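Local coordinates for protein acyl-coenzyme A oxidase 3 (PDB 5YS9) that oxidises acyl-CoA substrates of different chain lengths to (2E)-enoyl-CoA in peroxisomal fatty acid beta-oxidation, using FAD and reducing oxygen to hydrogen peroxide, at residues Ser71-Tyr74 and Asp75-Lys78; Gly434-Gly437 and Tyr438-Phe441; Tyr659-Lys662 and Val663-Asn667. One frame throughout, in Å; residues are numbered along the deposited sequence.

Interaction 1: Ser71-Tyr74 and Asp75-Lys78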
loop_
_atom_site.group_PDB
_atom_site.type_symbol
_atom_site.label_atom_id
_atom_site.label_comp_id
_atom_site.label_asym_id
_atom_site.label_seq_id
_atom_site.Cartn_x
_atom_site.Cartn_y
_atom_site.Cartn_z
ATOM N N SER A 71 14.849 12.997 13.354
ATOM C CA SER A 71 15.888 11.980 13.083
ATOM C C SER A 71 15.684 10.587 13.794
ATOM O O SER A 71 15.937 9.549 13.197
ATOM C CB SER A 71 17.250 12.552 13.393
ATOM O OG SER A 71 18.110 11.482 13.739
ATOM N N GLY A 72 15.189 10.579 15.024
ATOM C CA GLY A 72 15.031 9.334 15.791
ATOM C C GLY A 72 13.616 8.848 15.964
ATOM O O GLY A 72 13.366 7.964 16.774
ATOM N N ASP A 73 12.685 9.389 15.178
ATOM C CA ASP A 73 11.281 9.038 15.312
ATOM C C ASP A 73 10.974 7.599 14.823
ATOM O O ASP A 73 9.973 7.022 15.242
ATOM C CB ASP A 73 10.379 10.055 14.588
ATOM C CG ASP A 73 10.357 11.441 15.238
ATOM O OD1 ASP A 73 11.094 11.718 16.191
ATOM O OD2 ASP A 73 9.589 12.291 14.777
ATOM N N TYR A 74 11.808 7.000 13.972
ATOM C CA TYR A 74 11.451 5.675 13.475
ATOM C C TYR A 74 11.467 4.590 14.585
ATOM O O TYR A 74 10.730 3.619 14.507
ATOM C CB TYR A 74 12.268 5.268 12.239
ATOM C CG TYR A 74 12.170 6.220 11.049
ATOM C CD1 TYR A 74 10.954 6.392 10.307
ATOM C CD2 TYR A 74 13.280 6.947 10.643
ATOM C CE1 TYR A 74 10.893 7.270 9.214
ATOM C CE2 TYR A 74 13.231 7.854 9.571
ATOM C CZ TYR A 74 12.040 8.003 8.857
ATOM O OH TYR A 74 12.094 8.851 7.796
ATOM N N ASP A 75 12.255 4.804 15.633
ATOM C CA ASP A 75 12.455 3.842 16.677
ATOM C C ASP A 75 11.542 4.093 17.866
ATOM O O ASP A 75 11.627 3.367 18.873
ATOM C CB ASP A 75 13.906 3.906 17.181
ATOM C CG ASP A 75 14.936 3.484 16.124
ATOM O OD1 ASP A 75 14.946 2.283 15.807
ATOM O OD2 ASP A 75 15.748 4.342 15.646
ATOM N N MET A 76 10.702 5.117 17.785
ATOM C CA MET A 76 9.899 5.548 18.932
ATOM C C MET A 76 8.671 4.689 19.062
ATOM O O MET A 76 7.904 4.626 18.103
ATOM C CB MET A 76 9.399 6.994 18.772
ATOM C CG MET A 76 10.398 8.057 19.118
ATOM S SD MET A 76 9.579 9.648 19.201
ATOM C CE MET A 76 11.013 10.707 19.218
ATOM N N PRO A 77 8.444 4.095 20.247
ATOM C CA PRO A 77 7.152 3.433 20.522
ATOM C C PRO A 77 6.023 4.455 20.729
ATOM O O PRO A 77 6.297 5.621 20.999
ATOM C CB PRO A 77 7.402 2.689 21.838
ATOM C CG PRO A 77 8.388 3.556 22.552
ATOM C CD PRO A 77 9.232 4.258 21.486
ATOM N N LYS A 78 4.787 3.989 20.675
ATOM C CA LYS A 78 3.637 4.873 20.706
ATOM C C LYS A 78 3.582 5.811 21.904
ATOM O O LYS A 78 3.197 6.914 21.718
ATOM C CB LYS A 78 2.318 4.114 20.490
ATOM C CG LYS A 78 1.273 4.106 21.598
ATOM C CD LYS A 78 -0.167 4.137 21.050
ATOM C CE LYS A 78 -1.181 3.366 21.917
ATOM N NZ LYS A 78 -1.667 4.098 23.125
#
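Asp73 and Met76 both turn CG away from their own carbonyl carbon, toward the backbone N (chi1 -68° and -81°), and the two side chains therefore run alongside each other in the same direction. Beyond CG the methionine chain is fully extended, which carries its terminal methyl to the carboxylate: CE of Met76 lies 3.2 Å from OD1 of Asp73, with SD of Met76 4.0 Å from the same oxygen. Nearer the backbone, CG of Met76 packs 3.8 Å from the carbonyl O of Gly72, so the thioether chain covers both the carbonyl just before the turn and the acidic side chain at its first position. The backbones are held by one bond, from N of Met76 to O of Asp73 (3.3 Å). It is nearly straight at the hydrogen (165°), but the donor stands well above the carbonyl plane. This closes a type I beta turn with Tyr74 and Asp75 at its corners, and the CA atoms of Asp73 and Met76 come within 5.2 Å of each other. Replacing Met76 with alanine would probably open a gap beside OD1 of Asp73 and strip apolar cover from Leu81 and Thr84, while the turn bond, made by the backbone, need not be lost. The polar ends at the turn find partners beyond it: Asp73 makes a salt bridge through OD2 with Arg88, OD1 of Asp75 bonds the hydroxyl of Tyr438, while its OD2 is modelled implausibly close to the amide of Gln666, probably a hydrogen bond, and the buried Tyr74 gives its hydroxyl a partner in the carbonyl of Asn645. The turn follows helix 49-63, and its chain runs through Pro77, the N-cap residue, into helix 78-92, which also supplies Arg88 and the packing surface for Met76.

Interaction 2: Gly434-Gly437 and Tyr438-Phe441. With FAD (flavin-adenine dinucleotide), chain D.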
loop_
_atom_site.group_PDB
_atom_site.type_symbol
_atom_site.label_atom_id
_atom_site.label_comp_id
_atom_site.label_asym_id
_atom_site.label_seq_id
_atom_site.Cartn_x
_atom_site.Cartn_y
_atom_site.Cartn_z
ATOM N N GLY A 434 14.251 -0.420 0.706
ATOM C CA GLY A 434 12.983 0.236 0.922
ATOM C C GLY A 434 12.331 -0.171 2.252
ATOM O O GLY A 434 11.537 0.542 2.813
ATOM N N TYR A 435 12.646 -1.355 2.712
ATOM C CA TYR A 435 11.954 -1.927 3.824
ATOM C C TYR A 435 12.664 -1.466 5.122
ATOM O O TYR A 435 12.181 -1.740 6.213
ATOM C CB TYR A 435 11.905 -3.449 3.613
ATOM C CG TYR A 435 10.877 -4.186 4.429
ATOM C CD1 TYR A 435 9.510 -4.129 4.096
ATOM C CD2 TYR A 435 11.252 -4.995 5.516
ATOM C CE1 TYR A 435 8.541 -4.824 4.846
ATOM C CE2 TYR A 435 10.293 -5.698 6.264
ATOM C CZ TYR A 435 8.932 -5.608 5.916
ATOM O OH TYR A 435 7.972 -6.307 6.629
ATOM N N SER A 436 13.790 -0.752 5.012
ATOM C CA SER A 436 14.433 -0.209 6.203
ATOM C C SER A 436 13.599 0.928 6.739
ATOM O O SER A 436 13.374 1.910 6.042
ATOM C CB SER A 436 15.865 0.297 5.938
ATOM O OG SER A 436 16.278 1.199 6.975
ATOM N N GLY A 437 13.155 0.814 7.984
ATOM C CA GLY A 437 12.409 1.904 8.623
ATOM C C GLY A 437 13.063 3.295 8.481
ATOM O O GLY A 437 12.368 4.308 8.430
ATOM N N TYR A 438 14.388 3.348 8.446
ATOM C CA TYR A 438 15.130 4.634 8.377
ATOM C C TYR A 438 14.982 5.334 7.024
ATOM O O TYR A 438 15.185 6.526 6.926
ATOM C CB TYR A 438 16.634 4.448 8.786
ATOM C CG TYR A 438 16.719 3.760 10.119
ATOM C CD1 TYR A 438 16.144 4.359 11.265
ATOM C CD2 TYR A 438 17.269 2.474 10.247
ATOM C CE1 TYR A 438 16.134 3.698 12.490
ATOM C CE2 TYR A 438 17.276 1.824 11.478
ATOM C CZ TYR A 438 16.712 2.441 12.582
ATOM O OH TYR A 438 16.707 1.808 13.788
ATOM N N ASN A 439 14.632 4.595 5.978
ATOM C CA ASN A 439 14.382 5.232 4.718
ATOM C C ASN A 439 12.940 5.751 4.560
ATOM O O ASN A 439 12.611 6.276 3.525
ATOM C CB ASN A 439 14.837 4.334 3.600
ATOM C CG ASN A 439 16.341 4.170 3.603
ATOM O OD1 ASN A 439 17.063 5.170 3.669
ATOM N ND2 ASN A 439 16.825 2.927 3.581
ATOM N N GLY A 440 12.102 5.615 5.598
ATOM C CA GLY A 440 10.866 6.368 5.755
ATOM C C GLY A 440 9.629 5.830 5.081
ATOM O O GLY A 440 8.511 6.147 5.502
ATOM N N PHE A 441 9.797 5.013 4.051
ATOM C CA PHE A 441 8.650 4.472 3.315
ATOM C C PHE A 441 7.558 3.869 4.212
ATOM O O PHE A 441 6.382 4.169 4.043
ATOM C CB PHE A 441 9.101 3.438 2.299
ATOM C CG PHE A 441 10.111 3.950 1.297
ATOM C CD1 PHE A 441 9.716 4.769 0.251
ATOM C CD2 PHE A 441 11.455 3.585 1.386
ATOM C CE1 PHE A 441 10.632 5.243 -0.654
ATOM C CE2 PHE A 441 12.385 4.047 0.460
ATOM C CZ PHE A 441 11.962 4.870 -0.558
HETATM P PA FAD D . 18.171 -4.677 -6.278
HETATM O O1A FAD D . 18.376 -6.062 -6.761
HETATM O O2A FAD D . 19.219 -3.647 -6.456
HETATM O O5B FAD D . 16.879 -4.029 -6.905
HETATM C C5B FAD D . 16.533 -2.733 -6.440
HETATM C C4B FAD D . 15.526 -2.139 -7.387
HETATM O O4B FAD D . 16.119 -2.031 -8.673
HETATM C C3B FAD D . 14.367 -3.095 -7.505
HETATM O O3B FAD D . 13.146 -2.383 -7.470
HETATM C C2B FAD D . 14.509 -3.700 -8.867
HETATM O O2B FAD D . 13.222 -3.935 -9.427
HETATM C C1B FAD D . 15.309 -2.674 -9.636
HETATM N N9A FAD D . 16.131 -3.455 -10.561
HETATM C C8A FAD D . 17.203 -4.179 -10.230
HETATM N N7A FAD D . 17.701 -4.796 -11.317
HETATM C C5A FAD D . 16.931 -4.479 -12.363
HETATM C C6A FAD D . 16.895 -4.797 -13.801
HETATM N N6A FAD D . 17.811 -5.599 -14.371
HETATM N N1A FAD D . 15.914 -4.251 -14.528
HETATM C C2A FAD D . 14.996 -3.449 -13.980
HETATM N N3A FAD D . 14.962 -3.118 -12.689
HETATM C C4A FAD D . 15.888 -3.598 -11.851
HETATM N N1 FAD D . 18.814 -11.931 2.186
HETATM C C2 FAD D . 19.438 -13.010 2.679
HETATM O O2 FAD D . 20.361 -13.492 2.037
HETATM N N3 FAD D . 19.093 -13.590 3.820
HETATM C C4 FAD D . 18.107 -13.135 4.560
HETATM O O4 FAD D . 17.820 -13.693 5.608
HETATM C C4X FAD D . 17.368 -11.957 4.102
HETATM N N5 FAD D . 16.356 -11.450 4.806
HETATM C C5X FAD D . 15.707 -10.366 4.372
HETATM C C6 FAD D . 14.682 -9.861 5.142
HETATM C C7 FAD D . 14.002 -8.748 4.720
HETATM C C7M FAD D . 12.881 -8.210 5.551
HETATM C C8 FAD D . 14.380 -8.098 3.450
HETATM C C8M FAD D . 13.645 -6.886 2.981
HETATM C C9 FAD D . 15.400 -8.605 2.679
HETATM C C9A FAD D . 16.089 -9.718 3.099
HETATM N N10 FAD D . 17.135 -10.247 2.329
HETATM C C10 FAD D . 17.794 -11.364 2.831
HETATM C "C1'" FAD D . 17.573 -9.647 1.067
HETATM C "C2'" FAD D . 16.552 -9.715 -0.071
HETATM O "O2'" FAD D . 16.586 -10.997 -0.686
HETATM C "C3'" FAD D . 16.833 -8.627 -1.108
HETATM O "O3'" FAD D . 16.281 -7.422 -0.622
HETATM C "C4'" FAD D . 16.234 -8.868 -2.484
HETATM O "O4'" FAD D . 16.359 -10.246 -2.798
HETATM C "C5'" FAD D . 16.972 -8.121 -3.584
HETATM O "O5'" FAD D . 16.672 -6.738 -3.684
HETATM P P FAD D . 17.849 -5.666 -3.625
HETATM O O1P FAD D . 17.718 -4.853 -2.395
HETATM O O2P FAD D . 19.118 -6.377 -3.876
HETATM O O3P FAD D . 17.575 -4.635 -4.798
#
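The loop joining helices 391-428 and 441-448, in the C-alpha1 region beside the flavin, folds back on itself where Ser436 meets Tyr438 and Asn439. OG of Ser436, anti to its own N (chi1 161°), accepts a bond from N of Tyr438 at 3.2 Å, an ST turn. The carbonyl O of Ser436 takes N of Asn439 at 3.0 Å, and one residue further on N of Gly440 reaches O of Gly437 at 3.1 Å. In both backbone bonds the donor sits above the carbonyl plane. These overlapping turns form a short 3-10 segment that ends at Gly440, a residue of positive phi (85°) and the N-cap of helix 441-448. From the first turn of that helix the ring of Phe441 swings back to the start of the loop, bringing CD2 within 3.4 Å of O of Gly434, while the carbonyl of Asn439 lies over one face of the ring near its rim. Tyr435 points the other way, into the FAD pocket: its CD2 is 3.6 Å from C7M of the flavin and its CB 3.9 Å from C8M, and its hydroxyl bonds the carbonyl of Ala446 of the second subunit.

Interaction 3: Tyr659-Lys662 and Val663-Asn667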
loop_
_atom_site.group_PDB
_atom_site.type_symbol
_atom_site.label_atom_id
_atom_site.label_comp_id
_atom_site.label_asym_id
_atom_site.label_seq_id
_atom_site.Cartn_x
_atom_site.Cartn_y
_atom_site.Cartn_z
ATOM N N TYR A 659 23.509 5.488 5.206
ATOM C CA TYR A 659 22.733 4.313 5.593
ATOM C C TYR A 659 23.450 3.456 6.613
ATOM O O TYR A 659 22.895 3.165 7.675
ATOM C CB TYR A 659 22.505 3.469 4.331
ATOM C CG TYR A 659 21.534 2.328 4.388
ATOM C CD1 TYR A 659 20.454 2.322 5.240
ATOM C CD2 TYR A 659 21.634 1.314 3.484
ATOM C CE1 TYR A 659 19.550 1.288 5.237
ATOM C CE2 TYR A 659 20.725 0.273 3.464
ATOM C CZ TYR A 659 19.671 0.266 4.327
ATOM O OH TYR A 659 18.742 -0.769 4.308
ATOM N N PHE A 660 24.695 3.079 6.339
ATOM C CA PHE A 660 25.472 2.339 7.362
ATOM C C PHE A 660 25.655 3.207 8.644
ATOM O O PHE A 660 25.594 2.670 9.771
ATOM C CB PHE A 660 26.819 1.850 6.793
ATOM C CG PHE A 660 27.593 0.882 7.683
ATOM C CD1 PHE A 660 27.132 -0.405 7.905
ATOM C CD2 PHE A 660 28.816 1.238 8.223
ATOM C CE1 PHE A 660 27.850 -1.329 8.664
ATOM C CE2 PHE A 660 29.542 0.352 9.005
ATOM C CZ PHE A 660 29.061 -0.948 9.215
ATOM N N ALA A 661 25.843 4.522 8.468
ATOM C CA ALA A 661 26.002 5.413 9.609
ATOM C C ALA A 661 24.756 5.430 10.449
ATOM O O ALA A 661 24.861 5.422 11.667
ATOM C CB ALA A 661 26.385 6.846 9.186
ATOM N N LYS A 662 23.585 5.444 9.787
ATOM C CA LYS A 662 22.281 5.663 10.452
ATOM C C LYS A 662 21.919 4.421 11.270
ATOM O O LYS A 662 21.518 4.510 12.437
ATOM C CB LYS A 662 21.175 5.999 9.417
ATOM C CG LYS A 662 20.249 7.141 9.812
ATOM C CD LYS A 662 19.487 6.828 11.058
ATOM C CE LYS A 662 18.439 7.904 11.405
ATOM N NZ LYS A 662 19.010 9.229 11.727
ATOM N N VAL A 663 22.115 3.260 10.655
ATOM C CA VAL A 663 21.876 1.997 11.310
ATOM C C VAL A 663 22.686 1.820 12.599
ATOM O O VAL A 663 22.102 1.485 13.630
ATOM C CB VAL A 663 22.059 0.833 10.307
ATOM C CG1 VAL A 663 22.396 -0.489 10.976
ATOM C CG2 VAL A 663 20.814 0.707 9.463
ATOM N N ASN A 664 23.999 2.076 12.542
ATOM C CA ASN A 664 24.901 1.951 13.711
ATOM C C ASN A 664 24.644 2.986 14.766
ATOM O O ASN A 664 24.750 2.670 15.911
ATOM C CB ASN A 664 26.385 1.974 13.288
ATOM C CG ASN A 664 26.785 0.679 12.601
ATOM O OD1 ASN A 664 26.678 0.532 11.385
ATOM N ND2 ASN A 664 27.158 -0.291 13.388
ATOM N N GLN A 665 24.284 4.211 14.385
ATOM C CA GLN A 665 23.935 5.260 15.357
ATOM C C GLN A 665 22.737 4.866 16.200
ATOM O O GLN A 665 22.785 4.975 17.391
ATOM C CB GLN A 665 23.651 6.598 14.678
ATOM C CG GLN A 665 24.922 7.288 14.248
ATOM C CD GLN A 665 24.768 8.380 13.184
ATOM O OE1 GLN A 665 25.773 8.945 12.738
ATOM N NE2 GLN A 665 23.540 8.686 12.777
ATOM N N GLN A 666 21.694 4.379 15.558
ATOM C CA GLN A 666 20.480 3.939 16.233
ATOM C C GLN A 666 20.603 2.551 16.791
ATOM O O GLN A 666 19.795 2.186 17.613
ATOM C CB GLN A 666 19.306 3.905 15.256
ATOM C CG GLN A 666 18.953 5.228 14.604
ATOM C CD GLN A 666 18.534 6.235 15.649
ATOM O OE1 GLN A 666 19.257 7.164 15.900
ATOM N NE2 GLN A 666 17.372 6.021 16.293
ATOM N N ASN A 667 21.533 1.762 16.293
ATOM C CA ASN A 667 21.664 0.400 16.739
ATOM C C ASN A 667 23.119 0.088 17.035
ATOM O O ASN A 667 23.760 -0.661 16.307
ATOM C CB ASN A 667 21.092 -0.562 15.700
ATOM C CG ASN A 667 19.642 -0.276 15.359
ATOM O OD1 ASN A 667 18.744 -0.755 16.012
ATOM N ND2 ASN A 667 19.422 0.482 14.322
#
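Val663 N bonds the carbonyl O of Tyr659 at 3.1 Å, almost straight at the hydrogen (173°), and three further backbone bonds of the same i to i+4 kind follow it: Asn664 to Phe660, Gln665 to Ala661 and Gln666 to Lys662. In all four the donor is tilted moderately from the carbonyl plane. Past the last of them, ND2 of Asn667 turns back to O of Val663 at 2.9 Å; ND2 lies in the carbonyl plane on a lone pair, and the oxygen lies nearly in the plane of the asparagine amide. The same oxygen also receives a weak bond from N of Asn667, so backbone and side chain of one residue grip it together. Around this core the side chains pair off one turn apart. The amide end of Asn664 sits over one face of the Phe660 ring, the two planes 65° apart. Lys662 and Gln666 run side by side in the same direction, CD of the lysine 3.9 Å from CG of the glutamine. The lysine chain is bent at chi2 (-62°), which folds it along the helix toward Gln666 rather than straight outward; its NZ bonds Ser71, and the amide of Gln666 has its partner in Asp75. On a buried side, CG2 of Val663 packs at 4.4 Å against CE1 of Tyr659, a loose apolar contact. Gln665 lays its CG only 3.2 Å from O of Ala661. Aromatic rings of the second subunit complete the packing: Trp263 there meets Phe660 edge-to-face, and Trp199 there meets the ring of Tyr659. Together these are the closing turns of the alpha-helix 655-666, in the C-terminal acyl-CoA oxidase region, with an asparagine side chain bonded back to a carbonyl where the helix ends.

In the fold
From the N terminus, interaction 1 comes first, a turn in the loop between helices 49-63 and 78-92; interaction 2 follows far along the chain, in the loop before helix 441-448, and interaction 3 ends helix 655-666. All three are local, each closing on itself before the next begins, so none nests or crosses. In space their centres lie only about 12 to 14 Å apart. Loop 434-441 packs against both others: the Tyr74 ring lies against its backbone, and Ser436 and Asn439 lie against Tyr659. The cluster thus joins the N-terminal, C-alpha1 and C-terminal regions, with the second subunit packing against all three.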